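PDB 2AZQ: catechol 1,2-dioxygenase, which probably catalyses the iron(III)-dependent intradiol cleavage of catechol by dioxygen to cis,cis-muconate in the beta-ketoadipate pathway. Local coordinates for residues Leu109-Ala114 and Pro305-Glu310; His231-Thr236 and Glu299-Arg304. All blocks are in the same frame, centred on the assembly; numbering follows the deposited sequence.

Contact 1 (Leu109-Ala114 and Pro305-Glu310); sequences LYVAGA and PRALQE
Arg306 runs the aliphatic part of its side chain obliquely past the CD2 side of the Tyr110 ring before carrying its charge beyond the ring. With CG anti to the carbonyl carbon (chi1 -62°) and the chain extended from there to NE, CB starts 4.0 Å from Tyr110 CD2. CG keeps a similar separation, and CD comes closest, 3.5 Å from Tyr110 CD2, with CE2 a little farther off. NE then forms a salt bridge to Glu106, and the guanidinium stands nearly perpendicular to the phenol ring, the planes 87° apart. NH1 at the tip donates within the guanidinium plane to Gln309 OE1 at 3.2 Å, and also reaches Ser302 O. Tyr110 OH is hydrogen-bonded to Asp153, while its ring meets Trp155 edge-to-face.

Beyond this pair the backbones join directly. Ala112 N donates to Ala307 O at 2.9 Å in a nearly straight bond (167°), and Val111 CA adds a CA-H...O contact to the same oxygen. The acceptor sits inside the type II turn Arg306-Gln309, which Gln309 N closes on Arg306 O. Apolar groups pack next to the bond: Val111 CG1 lies alongside Leu308 CD2 at 3.7 Å. Val111 CG2 faces the methyl of Ala307, and Ala112 CB rests on Gln309 CB at 4.0 Å.

Tyr110 and Val111 lie about 7 Å from the side chains of the iron ligands His223 and Tyr163 respectively. The contact thus joins the turn 306-309 to a segment that passes near the iron site, through one backbone bond and methyl packing; the arginine's charge is met by Glu106, and its NH1 bonds to two neutral oxygens.

Contact 2 (His231-Thr236 and Glu299-Arg304); sequences HRHLTT and EARSHR. Unlike the reference sequence in segment 299-304: Ala300 (reference Glu).
His233 is bordered by three consecutive residues of the 299-304 segment, which follow its side chain from CB to the far side of the imidazole. Its CB rests 3.6 Å from Glu299 CA and 3.8 Å from Ala300 N. The ring then slides beneath the next peptide: Arg301 N stands 3.9 Å above the ring plane, over its centre. Arg301 CG carries the cover onward, 3.6 Å from His233 CE1, whereas Glu299 CG approaches at the ring edge, 4.2 Å from ND1. CG of His233 is anti to its backbone N (chi1 179°), which swings the imidazole under this peptide. Glu299 OE1 remains 4.7 Å from His233 ND1, near enough that it might favour a protonated imidazole but without direct contact. At the start of the contact, His231 O meets Glu299 CB at 3.5 Å.

The next layer borders these groups. Thr235 OG1 lies in the plane of the imidazole at its edge, and Phe225 of strand 217-227 meets the ring with planes at about 60°. A backbone hydrogen bond between His233 and Ala298 ties the two chain segments together just ahead of Glu299.

The arrangement is a surface contact in which the C-terminal tail crosses the entry to strand 234-240, itself antiparallel to strand 217-227. Helix 80-94 is gripped from both segments by salt bridges, Arg232 to Asp92 and Arg304 to Glu81, and farther along the tail Arg304 makes a cation-pi contact with Trp56 of the second subunit, on helix 52-68.

In the fold
Both contacts fasten the tail that follows strand 281-289, and contact 2 is nested within the chain loop closed by contact 1. Contact 1 is partly buried, its Tyr110 and Val111 buried near the iron ligands, and combines a backbone hydrogen bond with methyl packing; contact 2 lies at the surface and rests on a peptide over an imidazole, with no direct hydrogen bond between its segments. Arg301 joins them: it covers His233 in contact 2, while its guanidinium reaches Gln309 through a weak hydrogen bond and comes close to Tyr110 OH. The tail residues of contact 2 also meet the second subunit near Asp53 and His57, which line the phospholipid pocket.

Contact 1 (Leu109-Ala114 and Pro305-Glu310)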
loop_
_atom_site.group_PDB
_atom_site.type_symbol
_atom_site.label_atom_id
_atom_site.label_comp_id
_atom_site.label_asym_id
_atom_site.label_seq_id
_atom_site.Cartn_x
_atom_site.Cartn_y
_atom_site.Cartn_z
ATOM N N LEU A 109 3.752 -5.113 -16.129
ATOM C CA LEU A 109 4.025 -4.237 -17.273
ATOM C C LEU A 109 3.305 -4.395 -18.622
ATOM O O LEU A 109 3.890 -4.087 -19.661
ATOM C CB LEU A 109 5.525 -4.264 -17.522
ATOM C CG LEU A 109 6.338 -4.216 -16.217
ATOM C CD1 LEU A 109 7.753 -4.705 -16.487
ATOM C CD2 LEU A 109 6.322 -2.839 -15.621
ATOM N N TYR A 110 2.059 -4.844 -18.624
ATOM C CA TYR A 110 1.309 -4.982 -19.871
ATOM C C TYR A 110 0.713 -3.628 -20.250
ATOM O O TYR A 110 0.497 -2.796 -19.374
ATOM C CB TYR A 110 0.158 -5.960 -19.680
ATOM C CG TYR A 110 -0.726 -6.117 -20.896
ATOM C CD1 TYR A 110 -0.288 -6.827 -22.021
ATOM C CD2 TYR A 110 -2.006 -5.569 -20.911
ATOM C CE1 TYR A 110 -1.126 -7.000 -23.135
ATOM C CE2 TYR A 110 -2.848 -5.723 -21.996
ATOM C CZ TYR A 110 -2.420 -6.447 -23.110
ATOM O OH TYR A 110 -3.321 -6.696 -24.137
ATOM N N VAL A 111 0.457 -3.411 -21.544
ATOM C CA VAL A 111 -0.152 -2.173 -22.062
ATOM C C VAL A 111 -1.131 -2.528 -23.196
ATOM O O VAL A 111 -0.743 -3.099 -24.228
ATOM C CB VAL A 111 0.870 -1.185 -22.651
ATOM C CG1 VAL A 111 0.133 0.088 -23.043
ATOM C CG2 VAL A 111 2.009 -0.909 -21.666
ATOM N N ALA A 112 -2.397 -2.171 -23.017
ATOM C CA ALA A 112 -3.436 -2.503 -23.986
ATOM C C ALA A 112 -3.351 -1.839 -25.348
ATOM O O ALA A 112 -2.672 -0.839 -25.529
ATOM C CB ALA A 112 -4.790 -2.228 -23.374
ATOM N N GLY A 113 -4.048 -2.434 -26.309
ATOM C CA GLY A 113 -4.115 -1.915 -27.668
ATOM C C GLY A 113 -2.889 -1.895 -28.559
ATOM O O GLY A 113 -2.855 -1.102 -29.506
ATOM N N ALA A 114 -1.895 -2.737 -28.296
ATOM C CA ALA A 114 -0.689 -2.744 -29.135
ATOM C C ALA A 114 -1.029 -2.937 -30.612
ATOM O O ALA A 114 -2.065 -3.517 -30.937
ATOM C CB ALA A 114 0.261 -3.849 -28.682
ATOM N N PRO A 305 -6.546 -4.439 -13.597
ATOM C CA PRO A 305 -6.363 -3.117 -14.205
ATOM C C PRO A 305 -5.027 -3.068 -14.979
ATOM O O PRO A 305 -4.014 -3.605 -14.525
ATOM C CB PRO A 305 -6.368 -2.196 -12.990
ATOM C CG PRO A 305 -7.268 -2.939 -12.017
ATOM C CD PRO A 305 -6.627 -4.304 -12.135
ATOM N N ARG A 306 -5.010 -2.439 -16.150
ATOM C CA ARG A 306 -3.779 -2.406 -16.918
ATOM C C ARG A 306 -3.598 -1.122 -17.676
ATOM O O ARG A 306 -4.560 -0.465 -18.057
ATOM C CB ARG A 306 -3.737 -3.598 -17.882
ATOM C CG ARG A 306 -3.757 -4.943 -17.157
ATOM C CD ARG A 306 -3.990 -6.069 -18.124
ATOM N NE ARG A 306 -4.219 -7.355 -17.476
ATOM C CZ ARG A 306 -5.388 -7.983 -17.444
ATOM N NH1 ARG A 306 -6.458 -7.449 -18.021
ATOM N NH2 ARG A 306 -5.482 -9.159 -16.860
ATOM N N ALA A 307 -2.345 -0.765 -17.902
ATOM C CA ALA A 307 -2.049 0.440 -18.629
ATOM C C ALA A 307 -2.868 0.500 -19.913
ATOM O O ALA A 307 -2.848 -0.411 -20.769
ATOM C CB ALA A 307 -0.544 0.520 -18.941
ATOM N N LEU A 308 -3.612 1.585 -20.020
ATOM C CA LEU A 308 -4.424 1.840 -21.189
ATOM C C LEU A 308 -5.656 1.001 -21.503
ATOM O O LEU A 308 -6.219 1.195 -22.579
ATOM C CB LEU A 308 -3.539 1.886 -22.446
ATOM C CG LEU A 308 -2.935 3.252 -22.787
ATOM C CD1 LEU A 308 -2.358 3.879 -21.543
ATOM C CD2 LEU A 308 -1.879 3.098 -23.888
ATOM N N GLN A 309 -6.107 0.082 -20.650
ATOM C CA GLN A 309 -7.315 -0.598 -21.097
ATOM C C GLN A 309 -8.522 0.315 -20.905
ATOM O O GLN A 309 -9.628 0.011 -21.354
ATOM C CB GLN A 309 -7.517 -1.981 -20.459
ATOM C CG GLN A 309 -7.385 -2.142 -18.972
ATOM C CD GLN A 309 -7.634 -3.601 -18.582
ATOM O OE1 GLN A 309 -6.987 -4.513 -19.090
ATOM N NE2 GLN A 309 -8.584 -3.820 -17.688
ATOM N N GLU A 310 -8.260 1.465 -20.284
ATOM C CA GLU A 310 -9.257 2.504 -20.010
ATOM C C GLU A 310 -10.669 2.010 -19.679
ATOM O O GLU A 310 -11.662 2.593 -20.119
ATOM C CB GLU A 310 -9.326 3.489 -21.180
ATOM C CG GLU A 310 -8.027 4.186 -21.495
ATOM C CD GLU A 310 -8.188 5.193 -22.626
ATOM O OE1 GLU A 310 -8.840 6.242 -22.399
ATOM O OE2 GLU A 310 -7.676 4.925 -23.741
#

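Contact 2 (His231-Thr236 and Glu299-Arg304)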
loop_
_atom_site.group_PDB
_atom_site.type_symbol
_atom_site.label_atom_id
_atom_site.label_comp_id
_atom_site.label_asym_id
_atom_site.label_seq_id
_atom_site.Cartn_x
_atom_site.Cartn_y
_atom_site.Cartn_z
ATOM N N HIS A 231 -11.994 -20.688 -27.017
ATOM C CA HIS A 231 -10.891 -21.338 -26.332
ATOM C C HIS A 231 -10.546 -20.591 -25.030
ATOM O O HIS A 231 -10.947 -19.441 -24.832
ATOM C CB HIS A 231 -9.716 -21.506 -27.324
ATOM C CG HIS A 231 -10.011 -22.494 -28.427
ATOM N ND1 HIS A 231 -10.121 -23.856 -28.203
ATOM C CD2 HIS A 231 -10.300 -22.309 -29.742
ATOM C CE1 HIS A 231 -10.460 -24.464 -29.329
ATOM N NE2 HIS A 231 -10.574 -23.549 -30.279
ATOM N N ARG A 232 -9.870 -21.276 -24.115
ATOM C CA ARG A 232 -9.535 -20.674 -22.836
ATOM C C ARG A 232 -8.288 -19.791 -22.920
ATOM O O ARG A 232 -7.226 -20.220 -23.365
ATOM C CB ARG A 232 -9.357 -21.783 -21.801
ATOM C CG ARG A 232 -9.138 -21.299 -20.379
ATOM C CD ARG A 232 -9.004 -22.452 -19.386
ATOM N NE ARG A 232 -8.856 -21.972 -18.013
ATOM C CZ ARG A 232 -8.519 -22.744 -16.983
ATOM N NH1 ARG A 232 -8.292 -24.040 -17.160
ATOM N NH2 ARG A 232 -8.387 -22.217 -15.775
ATOM N N HIS A 233 -8.448 -18.546 -22.482
ATOM C CA HIS A 233 -7.408 -17.540 -22.483
ATOM C C HIS A 233 -6.220 -18.011 -21.656
ATOM O O HIS A 233 -6.403 -18.543 -20.558
ATOM C CB HIS A 233 -7.989 -16.258 -21.908
ATOM C CG HIS A 233 -7.014 -15.124 -21.829
ATOM N ND1 HIS A 233 -7.024 -14.073 -22.723
ATOM C CD2 HIS A 233 -6.006 -14.875 -20.955
ATOM C CE1 HIS A 233 -6.065 -13.223 -22.399
ATOM N NE2 HIS A 233 -5.433 -13.686 -21.331
ATOM N N LEU A 234 -5.003 -17.803 -22.165
ATOM C CA LEU A 234 -3.778 -18.244 -21.469
ATOM C C LEU A 234 -2.748 -17.118 -21.299
ATOM O O LEU A 234 -2.485 -16.362 -22.228
ATOM C CB LEU A 234 -3.183 -19.443 -22.229
ATOM C CG LEU A 234 -1.877 -20.236 -22.034
ATOM C CD1 LEU A 234 -0.718 -19.496 -22.625
ATOM C CD2 LEU A 234 -1.656 -20.590 -20.589
ATOM N N THR A 235 -2.215 -16.990 -20.083
ATOM C CA THR A 235 -1.214 -15.989 -19.773
ATOM C C THR A 235 0.006 -16.832 -19.505
ATOM O O THR A 235 -0.039 -17.721 -18.661
ATOM C CB THR A 235 -1.581 -15.203 -18.515
ATOM O OG1 THR A 235 -2.787 -14.498 -18.765
ATOM C CG2 THR A 235 -0.504 -14.185 -18.137
ATOM N N THR A 236 1.087 -16.575 -20.234
ATOM C CA THR A 236 2.299 -17.352 -20.039
ATOM C C THR A 236 3.538 -16.578 -20.512
ATOM O O THR A 236 3.425 -15.453 -21.017
ATOM C CB THR A 236 2.196 -18.696 -20.810
ATOM O OG1 THR A 236 3.287 -19.549 -20.442
ATOM C CG2 THR A 236 2.223 -18.451 -22.329
ATOM N N GLU A 299 -12.333 -17.030 -22.322
ATOM C CA GLU A 299 -11.403 -16.056 -22.916
ATOM C C GLU A 299 -11.886 -14.750 -22.409
ATOM O O GLU A 299 -12.964 -14.321 -22.791
ATOM C CB GLU A 299 -11.439 -15.977 -24.448
ATOM C CG GLU A 299 -10.416 -14.940 -25.035
ATOM C CD GLU A 299 -10.995 -13.523 -25.431
ATOM O OE1 GLU A 299 -10.199 -12.607 -25.804
ATOM O OE2 GLU A 299 -12.235 -13.324 -25.395
ATOM N N ALA A 300 -11.132 -14.102 -21.540
ATOM C CA ALA A 300 -11.621 -12.830 -21.068
ATOM C C ALA A 300 -10.641 -12.047 -20.236
ATOM O O ALA A 300 -10.971 -10.941 -19.772
ATOM C CB ALA A 300 -12.924 -13.026 -20.293
ATOM N N ARG A 301 -9.440 -12.575 -20.039
ATOM C CA ARG A 301 -8.494 -11.819 -19.233
ATOM C C ARG A 301 -9.124 -11.517 -17.865
ATOM O O ARG A 301 -10.343 -11.369 -17.728
ATOM C CB ARG A 301 -8.193 -10.468 -19.897
ATOM C CG ARG A 301 -6.803 -10.250 -20.454
ATOM C CD ARG A 301 -6.675 -8.772 -20.792
ATOM N NE ARG A 301 -6.402 -8.511 -22.198
ATOM C CZ ARG A 301 -6.442 -7.296 -22.742
ATOM N NH1 ARG A 301 -6.747 -6.231 -21.994
ATOM N NH2 ARG A 301 -6.165 -7.134 -24.037
ATOM N N SER A 302 -8.284 -11.407 -16.850
ATOM C CA SER A 302 -8.783 -11.069 -15.538
ATOM C C SER A 302 -9.228 -9.620 -15.706
ATOM O O SER A 302 -8.955 -8.998 -16.738
ATOM C CB SER A 302 -7.651 -11.132 -14.520
ATOM O OG SER A 302 -6.704 -10.123 -14.792
ATOM N N HIS A 303 -9.930 -9.084 -14.715
ATOM C CA HIS A 303 -10.318 -7.684 -14.795
ATOM C C HIS A 303 -9.151 -6.901 -14.210
ATOM O O HIS A 303 -9.277 -5.720 -13.905
ATOM C CB HIS A 303 -11.583 -7.370 -13.978
ATOM C CG HIS A 303 -12.759 -8.240 -14.304
ATOM N ND1 HIS A 303 -13.062 -8.640 -15.592
ATOM C CD2 HIS A 303 -13.726 -8.767 -13.509
ATOM C CE1 HIS A 303 -14.159 -9.380 -15.575
ATOM N NE2 HIS A 303 -14.581 -9.472 -14.324
ATOM N N ARG A 304 -8.024 -7.574 -14.018
ATOM C CA ARG A 304 -6.872 -6.882 -13.498
ATOM C C ARG A 304 -6.707 -5.574 -14.296
ATOM O O ARG A 304 -6.815 -5.567 -15.525
ATOM C CB ARG A 304 -5.626 -7.756 -13.643
ATOM C CG ARG A 304 -4.344 -7.065 -13.220
ATOM C CD ARG A 304 -3.130 -7.982 -13.206
ATOM N NE ARG A 304 -1.979 -7.232 -12.724
ATOM C CZ ARG A 304 -0.789 -7.747 -12.459
ATOM N NH1 ARG A 304 0.192 -6.967 -12.020
ATOM N NH2 ARG A 304 -0.577 -9.034 -12.632
#